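Local coordinates for transferrin (Manduca sexta, PDB 6WB6), which carries iron as an insect transferrin, holding a single ferric ion per molecule together with carbonate, at residues Tyr90-Leu100 with Gly216-Thr226; Asn121-Leu131 with Cys266-Gln274. One frame throughout, in Å; residues are numbered along the deposited sequence.

Interaction 1 of 2, residues Tyr90-Leu100 with Gly216-Thr226; sequences YEAVIVVHKDL and GEVAFTKVIFT. With FE (Fe (III) ion), chain E.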
loop_
_atom_site.group_PDB
_atom_site.type_symbol
_atom_site.label_atom_id
_atom_site.label_comp_id
_atom_site.label_asym_id
_atom_site.label_seq_id
_atom_site.Cartn_x
_atom_site.Cartn_y
_atom_site.Cartn_z
ATOM N N TYR A 90 20.255 -7.638 -12.295
ATOM C CA TYR A 90 19.875 -8.853 -13.068
ATOM C C TYR A 90 19.335 -8.478 -14.428
ATOM O O TYR A 90 18.674 -7.527 -14.559
ATOM C CB TYR A 90 18.892 -9.840 -12.436
ATOM C CG TYR A 90 17.643 -9.319 -11.790
ATOM C CD1 TYR A 90 16.584 -8.905 -12.563
ATOM C CD2 TYR A 90 17.491 -9.329 -10.420
ATOM C CE1 TYR A 90 15.413 -8.471 -11.994
ATOM C CE2 TYR A 90 16.327 -8.907 -9.831
ATOM C CZ TYR A 90 15.299 -8.461 -10.627
ATOM O OH TYR A 90 14.167 -8.046 -10.088
ATOM N N GLU A 91 19.713 -9.273 -15.386
ATOM C CA GLU A 91 19.264 -9.121 -16.752
ATOM C C GLU A 91 18.045 -9.989 -16.992
ATOM O O GLU A 91 18.000 -11.153 -16.571
ATOM C CB GLU A 91 20.367 -9.512 -17.722
ATOM C CG GLU A 91 21.601 -8.642 -17.585
ATOM C CD GLU A 91 22.792 -9.332 -18.177
ATOM O OE1 GLU A 91 23.311 -10.252 -17.508
ATOM O OE2 GLU A 91 23.157 -9.005 -19.327
ATOM N N ALA A 92 17.067 -9.403 -17.678
ATOM C CA ALA A 92 15.827 -10.073 -18.021
ATOM C C ALA A 92 16.047 -10.826 -19.314
ATOM O O ALA A 92 16.641 -10.300 -20.252
ATOM C CB ALA A 92 14.680 -9.062 -18.184
ATOM N N VAL A 93 15.578 -12.065 -19.364
ATOM C CA VAL A 93 15.779 -12.878 -20.544
ATOM C C VAL A 93 14.474 -13.556 -20.898
ATOM O O VAL A 93 13.556 -13.670 -20.081
ATOM C CB VAL A 93 16.924 -13.922 -20.369
ATOM C CG1 VAL A 93 18.258 -13.192 -20.227
ATOM C CG2 VAL A 93 16.688 -14.820 -19.239
ATOM N N ILE A 94 14.421 -14.000 -22.150
ATOM C CA ILE A 94 13.345 -14.806 -22.712
ATOM C C ILE A 94 13.943 -16.176 -23.027
ATOM O O ILE A 94 14.940 -16.263 -23.753
ATOM C CB ILE A 94 12.777 -14.178 -23.991
ATOM C CG1 ILE A 94 12.443 -12.689 -23.807
ATOM C CG2 ILE A 94 11.537 -14.962 -24.439
ATOM C CD1 ILE A 94 12.084 -12.010 -25.091
ATOM N N VAL A 95 13.362 -17.245 -22.485
ATOM C CA VAL A 95 13.924 -18.589 -22.635
ATOM C C VAL A 95 12.888 -19.481 -23.317
ATOM O O VAL A 95 11.738 -19.566 -22.873
ATOM C CB VAL A 95 14.380 -19.181 -21.288
ATOM C CG1 VAL A 95 14.972 -20.594 -21.482
ATOM C CG2 VAL A 95 15.426 -18.242 -20.560
ATOM N N VAL A 96 13.311 -20.158 -24.387
ATOM C CA VAL A 96 12.463 -21.018 -25.203
ATOM C C VAL A 96 13.149 -22.369 -25.395
ATOM O O VAL A 96 14.342 -22.527 -25.138
ATOM C CB VAL A 96 12.163 -20.388 -26.576
ATOM C CG1 VAL A 96 11.351 -19.145 -26.415
ATOM C CG2 VAL A 96 13.465 -20.078 -27.310
ATOM N N HIS A 97 12.366 -23.349 -25.861
ATOM C CA HIS A 97 12.925 -24.618 -26.310
ATOM C C HIS A 97 13.668 -24.377 -27.608
ATOM O O HIS A 97 13.239 -23.563 -28.423
ATOM C CB HIS A 97 11.824 -25.659 -26.523
ATOM C CG HIS A 97 11.146 -26.092 -25.261
ATOM N ND1 HIS A 97 10.040 -25.449 -24.747
ATOM C CD2 HIS A 97 11.415 -27.111 -24.411
ATOM C CE1 HIS A 97 9.662 -26.048 -23.631
ATOM N NE2 HIS A 97 10.483 -27.057 -23.403
ATOM N N LYS A 98 14.790 -25.077 -27.800
ATOM C CA LYS A 98 15.635 -24.803 -28.969
ATOM C C LYS A 98 14.873 -24.970 -30.279
ATOM O O LYS A 98 15.137 -24.246 -31.247
ATOM C CB LYS A 98 16.863 -25.717 -28.966
ATOM C CG LYS A 98 16.595 -27.177 -29.238
ATOM C CD LYS A 98 17.886 -27.872 -29.696
ATOM C CE LYS A 98 17.734 -29.384 -29.808
ATOM N NZ LYS A 98 19.001 -30.028 -30.265
ATOM N N ASP A 99 13.937 -25.909 -30.329
ATOM C CA ASP A 99 13.169 -26.218 -31.526
ATOM C C ASP A 99 11.903 -25.374 -31.684
ATOM O O ASP A 99 11.172 -25.562 -32.660
ATOM C CB ASP A 99 12.809 -27.706 -31.522
ATOM C CG ASP A 99 14.033 -28.597 -31.625
ATOM O OD1 ASP A 99 14.946 -28.271 -32.418
ATOM O OD2 ASP A 99 14.088 -29.616 -30.906
ATOM N N LEU A 100 11.626 -24.445 -30.787
ATOM C CA LEU A 100 10.471 -23.583 -30.991
ATOM C C LEU A 100 10.591 -22.859 -32.331
ATOM O O LEU A 100 11.545 -22.086 -32.526
ATOM C CB LEU A 100 10.329 -22.559 -29.877
ATOM C CG LEU A 100 9.213 -21.502 -30.030
ATOM C CD1 LEU A 100 7.833 -22.047 -29.712
ATOM C CD2 LEU A 100 9.506 -20.300 -29.115
ATOM N N GLY A 216 5.418 -25.428 -21.033
ATOM C CA GLY A 216 5.420 -24.035 -21.427
ATOM C C GLY A 216 6.281 -23.821 -22.646
ATOM O O GLY A 216 7.149 -24.619 -22.959
ATOM N N GLU A 217 6.039 -22.713 -23.349
ATOM C CA GLU A 217 6.756 -22.469 -24.588
ATOM C C GLU A 217 7.654 -21.248 -24.552
ATOM O O GLU A 217 8.487 -21.090 -25.452
ATOM C CB GLU A 217 5.768 -22.333 -25.752
ATOM C CG GLU A 217 5.227 -23.662 -26.258
ATOM C CD GLU A 217 3.896 -23.488 -26.961
ATOM O OE1 GLU A 217 3.084 -22.686 -26.437
ATOM O OE2 GLU A 217 3.670 -24.130 -28.024
ATOM N N VAL A 218 7.508 -20.388 -23.552
ATOM C CA VAL A 218 8.414 -19.273 -23.336
ATOM C C VAL A 218 8.443 -18.996 -21.844
ATOM O O VAL A 218 7.427 -19.125 -21.167
ATOM C CB VAL A 218 7.971 -18.034 -24.152
ATOM C CG1 VAL A 218 6.575 -17.602 -23.742
ATOM C CG2 VAL A 218 8.950 -16.906 -23.970
ATOM N N ALA A 219 9.616 -18.641 -21.330
ATOM C CA ALA A 219 9.800 -18.323 -19.918
ATOM C C ALA A 219 10.441 -16.952 -19.859
ATOM O O ALA A 219 11.366 -16.673 -20.623
ATOM C CB ALA A 219 10.685 -19.347 -19.199
ATOM N N PHE A 220 9.896 -16.079 -19.028
ATOM C CA PHE A 220 10.492 -14.782 -18.751
ATOM C C PHE A 220 11.157 -14.847 -17.377
ATOM O O PHE A 220 10.476 -14.984 -16.357
ATOM C CB PHE A 220 9.429 -13.685 -18.817
ATOM C CG PHE A 220 8.730 -13.610 -20.158
ATOM C CD1 PHE A 220 9.349 -13.021 -21.238
ATOM C CD2 PHE A 220 7.473 -14.148 -20.338
ATOM C CE1 PHE A 220 8.713 -12.947 -22.468
ATOM C CE2 PHE A 220 6.833 -14.079 -21.581
ATOM C CZ PHE A 220 7.463 -13.484 -22.640
ATOM N N THR A 221 12.480 -14.755 -17.346
ATOM C CA THR A 221 13.175 -14.866 -16.088
ATOM C C THR A 221 14.482 -14.071 -16.189
ATOM O O THR A 221 14.601 -13.136 -16.993
ATOM C CB THR A 221 13.320 -16.357 -15.756
ATOM O OG1 THR A 221 13.957 -16.509 -14.503
ATOM C CG2 THR A 221 14.102 -17.101 -16.871
ATOM N N LYS A 222 15.449 -14.402 -15.343
ATOM C CA LYS A 222 16.726 -13.698 -15.349
ATOM C C LYS A 222 17.859 -14.701 -15.499
ATOM O O LYS A 222 17.700 -15.899 -15.277
ATOM C CB LYS A 222 16.942 -12.836 -14.098
ATOM C CG LYS A 222 17.068 -13.570 -12.788
ATOM C CD LYS A 222 17.402 -12.619 -11.646
ATOM C CE LYS A 222 17.161 -13.279 -10.306
ATOM N NZ LYS A 222 17.070 -12.296 -9.167
ATOM N N VAL A 223 19.023 -14.165 -15.859
ATOM C CA VAL A 223 20.126 -14.988 -16.333
ATOM C C VAL A 223 20.591 -15.928 -15.244
ATOM O O VAL A 223 20.837 -17.113 -15.478
ATOM C CB VAL A 223 21.280 -14.090 -16.804
ATOM C CG1 VAL A 223 22.555 -14.913 -17.023
ATOM C CG2 VAL A 223 20.851 -13.371 -18.029
ATOM N N ILE A 224 20.753 -15.398 -14.036
ATOM C CA ILE A 224 21.446 -16.146 -13.008
ATOM C C ILE A 224 20.666 -17.401 -12.666
ATOM O O ILE A 224 21.256 -18.475 -12.478
ATOM C CB ILE A 224 21.706 -15.252 -11.782
ATOM C CG1 ILE A 224 22.543 -15.994 -10.761
ATOM C CG2 ILE A 224 20.404 -14.765 -11.147
ATOM C CD1 ILE A 224 23.145 -15.082 -9.679
ATOM N N PHE A 225 19.328 -17.302 -12.611
ATOM C CA PHE A 225 18.531 -18.506 -12.400
ATOM C C PHE A 225 18.491 -19.366 -13.644
ATOM O O PHE A 225 18.293 -20.580 -13.539
ATOM C CB PHE A 225 17.106 -18.168 -11.961
ATOM C CG PHE A 225 16.972 -17.986 -10.481
ATOM C CD1 PHE A 225 17.217 -16.769 -9.913
ATOM C CD2 PHE A 225 16.630 -19.042 -9.659
ATOM C CE1 PHE A 225 17.129 -16.591 -8.576
ATOM C CE2 PHE A 225 16.529 -18.860 -8.294
ATOM C CZ PHE A 225 16.788 -17.634 -7.760
ATOM N N THR A 226 18.678 -18.777 -14.824
ATOM C CA THR A 226 18.728 -19.603 -16.027
ATOM C C THR A 226 20.028 -20.404 -16.062
ATOM O O THR A 226 20.027 -21.615 -16.311
ATOM C CB THR A 226 18.590 -18.739 -17.272
ATOM O OG1 THR A 226 17.358 -18.000 -17.224
ATOM C CG2 THR A 226 18.618 -19.589 -18.530
HETATM FE FE FE E . 12.728 -9.644 -9.725
HETATM O O HOH W 1 9.565 -23.302 -26.324
#
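The side chain of Lys222 crosses Tyr90 at a slant, meeting it at CD and NZ. CG sits between the backbone N and the carbonyl carbon (chi1 66°), and the chain runs extended from there. CB is 3.2 Å from Glu91 O, CD rests against Tyr90 CB and is 3.3 Å from Tyr90 CG, and NZ comes obliquely to within 3.2 Å of Tyr90 CD2; the ammonium also makes a cation-pi contact with Tyr204. Tyr90 OH binds the ferric ion at 2.2 Å and is hydrogen-bonded to Arg271. Behind this site the segments pair as antiparallel strands in the mixed sheet of a periplasmic-binding-protein-like domain, with Val93–Thr221 and Val95–Ala219 as hydrogen-bonded pairs. The bond from Val93 N to Thr221 O measures 2.8 Å. Lys222 is the N-cap of the next helix, and its carbonyl receives both N and OG1 of Thr226. Methyl contacts are tight on each face of the sheet: Ile94 CG2 meets Val218 CG2 at 3.3 Å, whereas Val93 CG1 presses on Val223 CG2 at 3.4 Å. At the far end a water 2.7 Å from His97 ND1, in the plane of the imidazole, accepts from His97 N and donates to Glu217 O.

Interaction 2 of 2, residues Asn121-Leu131 with Cys266-Gln274; sequences NVGYKIPLTML and CSWAARPWQ. With NAG (2-acetamido-2-deoxy-beta-D-glucopyranose), chain C; CO3 (carbonate ion), chain G; CO3 (carbonate ion), chain F.
Asn121, whose amide lies against Arg271, closes two N-H groups on one oxygen: O3 of the chain F carbonate takes bonds from Asn121 N at 3.0 Å and from Asn121 ND2 at 3.1 Å. The same ND2 stands over one face of the Arg271 guanidinium, offset toward its rim and 3.5 Å from Arg271 NE, with the two planes 31° apart. Both nitrogens are donors, so they pack without a hydrogen bond; Asn121 OD1 turns to Tyr338, and Arg271 NH1 is engaged by Tyr90. One residue on, the first turn of helix 121-131 receives the chain G carbonate, Val122 N bonding its O3 at 3.0 Å and Gly123 N its O2 at 3.1 Å, while Arg120 and Thr116 complete the anion pocket expected of a transferrin.

Farther down the helix the contact becomes apolar. Ile126 CG2 makes a CH-pi contact with Trp268, 3.9 Å from the centroid of its five-membered ring. Met130 CG lies over the same indole face, toward its rim, and Met130 CB comes obliquely to 3.3 Å from Trp268 CE3. A bend at chi2 (-45°) then brings Met130 CE round to Ala269 CB, and Leu131 CD2 meets the indole edge. Also in the indole plane is a water 3.0 Å from Trp268 NE1, which accepts from that nitrogen and donates to Val122 O. With Trp268 cut back to an alanine, Ile126 and Met130 would probably face a gap and the water would lose its indole donor. The amide N-H groups at the helix N-terminus and the nearby arginines would be expected to stabilise the negative charge of the two carbonates beside the iron.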
loop_
_atom_site.group_PDB
_atom_site.type_symbol
_atom_site.label_atom_id
_atom_site.label_comp_id
_atom_site.label_asym_id
_atom_site.label_seq_id
_atom_site.Cartn_x
_atom_site.Cartn_y
_atom_site.Cartn_z
ATOM N N ASN A 121 9.878 -7.732 -12.156
ATOM C CA ASN A 121 10.613 -7.088 -13.243
ATOM C C ASN A 121 10.803 -7.945 -14.493
ATOM O O ASN A 121 10.324 -7.569 -15.565
ATOM C CB ASN A 121 11.975 -6.624 -12.751
ATOM C CG ASN A 121 11.883 -5.315 -11.994
ATOM O OD1 ASN A 121 11.786 -4.244 -12.595
ATOM N ND2 ASN A 121 11.866 -5.404 -10.681
ATOM N N VAL A 122 11.554 -9.048 -14.398
ATOM C CA VAL A 122 11.883 -9.771 -15.624
ATOM C C VAL A 122 10.676 -10.549 -16.108
ATOM O O VAL A 122 10.515 -10.782 -17.316
ATOM C CB VAL A 122 13.092 -10.718 -15.438
ATOM C CG1 VAL A 122 14.265 -9.964 -14.844
ATOM C CG2 VAL A 122 12.729 -11.954 -14.565
ATOM N N GLY A 123 9.818 -10.953 -15.192
ATOM C CA GLY A 123 8.713 -11.808 -15.570
ATOM C C GLY A 123 7.422 -11.099 -15.872
ATOM O O GLY A 123 6.448 -11.757 -16.243
ATOM N N TYR A 124 7.370 -9.775 -15.746
ATOM C CA TYR A 124 6.109 -9.079 -15.980
ATOM C C TYR A 124 6.253 -7.648 -16.501
ATOM O O TYR A 124 5.816 -7.350 -17.623
ATOM C CB TYR A 124 5.314 -9.089 -14.689
ATOM C CG TYR A 124 3.909 -8.642 -14.812
ATOM C CD1 TYR A 124 2.892 -9.548 -15.100
ATOM C CD2 TYR A 124 3.572 -7.313 -14.621
ATOM C CE1 TYR A 124 1.567 -9.132 -15.187
ATOM C CE2 TYR A 124 2.247 -6.880 -14.718
ATOM C CZ TYR A 124 1.253 -7.782 -14.995
ATOM O OH TYR A 124 -0.058 -7.330 -15.073
ATOM N N LYS A 125 6.840 -6.761 -15.690
ATOM C CA LYS A 125 6.963 -5.358 -16.061
ATOM C C LYS A 125 7.819 -5.177 -17.292
ATOM O O LYS A 125 7.478 -4.394 -18.174
ATOM C CB LYS A 125 7.548 -4.550 -14.904
ATOM C CG LYS A 125 6.745 -4.682 -13.612
ATOM C CD LYS A 125 7.152 -3.684 -12.562
ATOM C CE LYS A 125 8.489 -4.035 -11.922
ATOM N NZ LYS A 125 8.923 -2.954 -10.955
ATOM N N ILE A 126 8.940 -5.878 -17.373
ATOM C CA ILE A 126 9.807 -5.746 -18.538
ATOM C C ILE A 126 9.068 -6.337 -19.741
ATOM O O ILE A 126 8.873 -5.637 -20.753
ATOM C CB ILE A 126 11.172 -6.402 -18.261
ATOM C CG1 ILE A 126 11.953 -5.531 -17.255
ATOM C CG2 ILE A 126 11.971 -6.643 -19.536
ATOM C CD1 ILE A 126 13.330 -6.020 -16.988
ATOM N N PRO A 127 8.606 -7.581 -19.691
ATOM C CA PRO A 127 7.879 -8.098 -20.862
ATOM C C PRO A 127 6.758 -7.175 -21.307
ATOM O O PRO A 127 6.573 -6.950 -22.507
ATOM C CB PRO A 127 7.361 -9.443 -20.368
ATOM C CG PRO A 127 8.393 -9.914 -19.455
ATOM C CD PRO A 127 8.880 -8.666 -18.720
ATOM N N LEU A 128 5.995 -6.628 -20.369
ATOM C CA LEU A 128 4.931 -5.726 -20.774
ATOM C C LEU A 128 5.504 -4.489 -21.438
ATOM O O LEU A 128 4.971 -4.032 -22.453
ATOM C CB LEU A 128 4.059 -5.360 -19.580
ATOM C CG LEU A 128 2.989 -6.371 -19.195
ATOM C CD1 LEU A 128 2.427 -6.093 -17.810
ATOM C CD2 LEU A 128 1.860 -6.369 -20.182
ATOM N N THR A 129 6.620 -3.959 -20.903
ATOM C CA THR A 129 7.209 -2.743 -21.447
ATOM C C THR A 129 7.640 -2.937 -22.890
ATOM O O THR A 129 7.455 -2.042 -23.720
ATOM C CB THR A 129 8.415 -2.284 -20.578
ATOM O OG1 THR A 129 7.966 -1.935 -19.265
ATOM C CG2 THR A 129 9.124 -1.057 -21.182
ATOM N N MET A 130 8.237 -4.091 -23.203
ATOM C CA MET A 130 8.803 -4.318 -24.534
ATOM C C MET A 130 7.747 -4.781 -25.529
ATOM O O MET A 130 7.687 -4.277 -26.650
ATOM C CB MET A 130 9.936 -5.359 -24.460
ATOM C CG MET A 130 11.111 -4.931 -23.553
ATOM S SD MET A 130 11.527 -3.191 -23.903
ATOM C CE MET A 130 12.618 -2.783 -22.545
ATOM N N LEU A 131 6.931 -5.759 -25.145
ATOM C CA LEU A 131 5.920 -6.290 -26.057
ATOM C C LEU A 131 4.924 -5.221 -26.479
ATOM O O LEU A 131 4.494 -5.187 -27.643
ATOM C CB LEU A 131 5.173 -7.441 -25.400
ATOM C CG LEU A 131 6.017 -8.661 -25.038
ATOM C CD1 LEU A 131 5.121 -9.685 -24.405
ATOM C CD2 LEU A 131 6.714 -9.245 -26.246
ATOM N N CYS A 266 21.473 -12.645 -24.445
ATOM C CA CYS A 266 20.844 -11.469 -25.022
ATOM C C CYS A 266 19.646 -11.124 -24.160
ATOM O O CYS A 266 18.824 -12.003 -23.853
ATOM C CB CYS A 266 20.395 -11.724 -26.453
ATOM S SG CYS A 266 19.352 -13.180 -26.616
ATOM N N SER A 267 19.543 -9.848 -23.793
ATOM C CA SER A 267 18.629 -9.378 -22.759
ATOM C C SER A 267 18.056 -8.046 -23.196
ATOM O O SER A 267 18.799 -7.159 -23.600
ATOM C CB SER A 267 19.351 -9.236 -21.412
ATOM O OG SER A 267 18.566 -8.510 -20.472
ATOM N N TRP A 268 16.735 -7.912 -23.143
ATOM C CA TRP A 268 16.123 -6.664 -23.579
ATOM C C TRP A 268 16.125 -5.579 -22.507
ATOM O O TRP A 268 15.976 -4.396 -22.839
ATOM C CB TRP A 268 14.684 -6.889 -24.073
ATOM C CG TRP A 268 13.787 -7.815 -23.299
ATOM C CD1 TRP A 268 14.013 -8.380 -22.073
ATOM C CD2 TRP A 268 12.502 -8.292 -23.726
ATOM N NE1 TRP A 268 12.950 -9.172 -21.717
ATOM C CE2 TRP A 268 12.011 -9.134 -22.716
ATOM C CE3 TRP A 268 11.723 -8.083 -24.869
ATOM C CZ2 TRP A 268 10.778 -9.762 -22.808
ATOM C CZ3 TRP A 268 10.506 -8.703 -24.957
ATOM C CH2 TRP A 268 10.042 -9.540 -23.930
ATOM N N ALA A 269 16.278 -5.941 -21.237
ATOM C CA ALA A 269 16.408 -4.945 -20.186
ATOM C C ALA A 269 16.985 -5.605 -18.953
ATOM O O ALA A 269 16.940 -6.832 -18.805
ATOM C CB ALA A 269 15.065 -4.290 -19.862
ATOM N N ALA A 270 17.495 -4.764 -18.042
ATOM C CA ALA A 270 18.040 -5.230 -16.781
ATOM C C ALA A 270 17.470 -4.407 -15.636
ATOM O O ALA A 270 17.127 -3.247 -15.797
ATOM C CB ALA A 270 19.565 -5.131 -16.763
ATOM N N ARG A 271 17.349 -5.022 -14.482
ATOM C CA ARG A 271 17.108 -4.250 -13.277
ATOM C C ARG A 271 18.435 -3.692 -12.777
ATOM O O ARG A 271 19.364 -4.471 -12.506
ATOM C CB ARG A 271 16.452 -5.097 -12.221
ATOM C CG ARG A 271 16.031 -4.325 -11.020
ATOM C CD ARG A 271 15.332 -5.253 -10.109
ATOM N NE ARG A 271 14.768 -4.569 -8.962
ATOM C CZ ARG A 271 14.140 -5.201 -7.982
ATOM N NH1 ARG A 271 13.978 -6.524 -8.027
ATOM N NH2 ARG A 271 13.678 -4.514 -6.966
ATOM N N PRO A 272 18.592 -2.376 -12.691
ATOM C CA PRO A 272 19.857 -1.827 -12.216
ATOM C C PRO A 272 20.027 -2.096 -10.735
ATOM O O PRO A 272 19.055 -2.304 -10.005
ATOM C CB PRO A 272 19.725 -0.322 -12.486
ATOM C CG PRO A 272 18.463 -0.157 -13.302
ATOM C CD PRO A 272 17.600 -1.300 -12.904
ATOM N N TRP A 273 21.287 -2.121 -10.314
ATOM C CA TRP A 273 21.614 -2.201 -8.898
ATOM C C TRP A 273 21.099 -0.987 -8.155
ATOM O O TRP A 273 21.051 0.121 -8.690
ATOM C CB TRP A 273 23.115 -2.235 -8.690
ATOM C CG TRP A 273 23.842 -3.433 -9.197
ATOM C CD1 TRP A 273 24.737 -3.458 -10.208
ATOM C CD2 TRP A 273 23.772 -4.764 -8.678
ATOM N NE1 TRP A 273 25.236 -4.724 -10.366
ATOM C CE2 TRP A 273 24.659 -5.549 -9.436
ATOM C CE3 TRP A 273 23.039 -5.370 -7.654
ATOM C CZ2 TRP A 273 24.842 -6.916 -9.203
ATOM C CZ3 TRP A 273 23.217 -6.741 -7.422
ATOM C CH2 TRP A 273 24.114 -7.495 -8.196
ATOM N N GLN A 274 20.801 -1.190 -6.882
ATOM C CA GLN A 274 20.624 -0.074 -5.981
ATOM C C GLN A 274 21.981 0.535 -5.663
ATOM O O GLN A 274 23.039 -0.026 -5.986
ATOM C CB GLN A 274 19.980 -0.510 -4.674
ATOM C CG GLN A 274 18.843 -1.460 -4.789
ATOM C CD GLN A 274 18.850 -2.400 -3.628
ATOM O OE1 GLN A 274 19.842 -3.071 -3.384
ATOM N NE2 GLN A 274 17.761 -2.421 -2.875
HETATM C C1 NAG C . 18.334 -2.141 -24.508
HETATM C C2 NAG C . 19.287 -3.322 -24.527
HETATM C C3 NAG C . 19.980 -3.555 -25.875
HETATM C C4 NAG C . 19.043 -3.369 -27.073
HETATM C C5 NAG C . 18.067 -2.210 -26.878
HETATM C C6 NAG C . 16.944 -2.314 -27.884
HETATM C C7 NAG C . 20.183 -3.698 -22.267
HETATM C C8 NAG C . 21.400 -3.486 -21.419
HETATM N N2 NAG C . 20.269 -3.144 -23.476
HETATM O O3 NAG C . 20.470 -4.904 -25.845
HETATM O O4 NAG C . 19.751 -3.004 -28.267
HETATM O O5 NAG C . 17.437 -2.219 -25.599
HETATM O O6 NAG C . 16.353 -3.591 -27.675
HETATM O O7 NAG C . 19.220 -4.339 -21.868
HETATM C C CO3 G . 11.414 -10.635 -11.332
HETATM O O1 CO3 G . 11.202 -11.052 -10.121
HETATM O O2 CO3 G . 10.554 -10.982 -12.219
HETATM O O3 CO3 G . 12.418 -9.888 -11.681
HETATM C C CO3 F . 11.088 -8.428 -8.204
HETATM O O1 CO3 F . 10.276 -7.707 -7.492
HETATM O O2 CO3 F . 11.852 -9.392 -7.645
HETATM O O3 CO3 F . 11.113 -8.141 -9.487
HETATM O O HOH W 2 12.213 -11.319 -19.781
#

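Overall arrangement
Both contacts are buried in the same iron-binding domain, and strands 90-97 and 269-271, one from each, are neighbours in its mixed sheet. Interaction 1 is strand-to-strand, held largely by regular backbone hydrogen bonds with aliphatic side chains on both faces. Interaction 2 sets a helix against a strand and has no direct hydrogen bond between its segments; side-chain packing and a bridging water join them, with the carbonates bonded on the helix side. The two converge on the metal: interaction 1 supplies the phenol oxygen of Tyr90 as a ligand, and interaction 2 holds the two carbonates, which with Tyr204 complete the coordination. Tyr90 to Arg271 and Ala92 to Ser267 link them directly, while Val122 packs against Thr221.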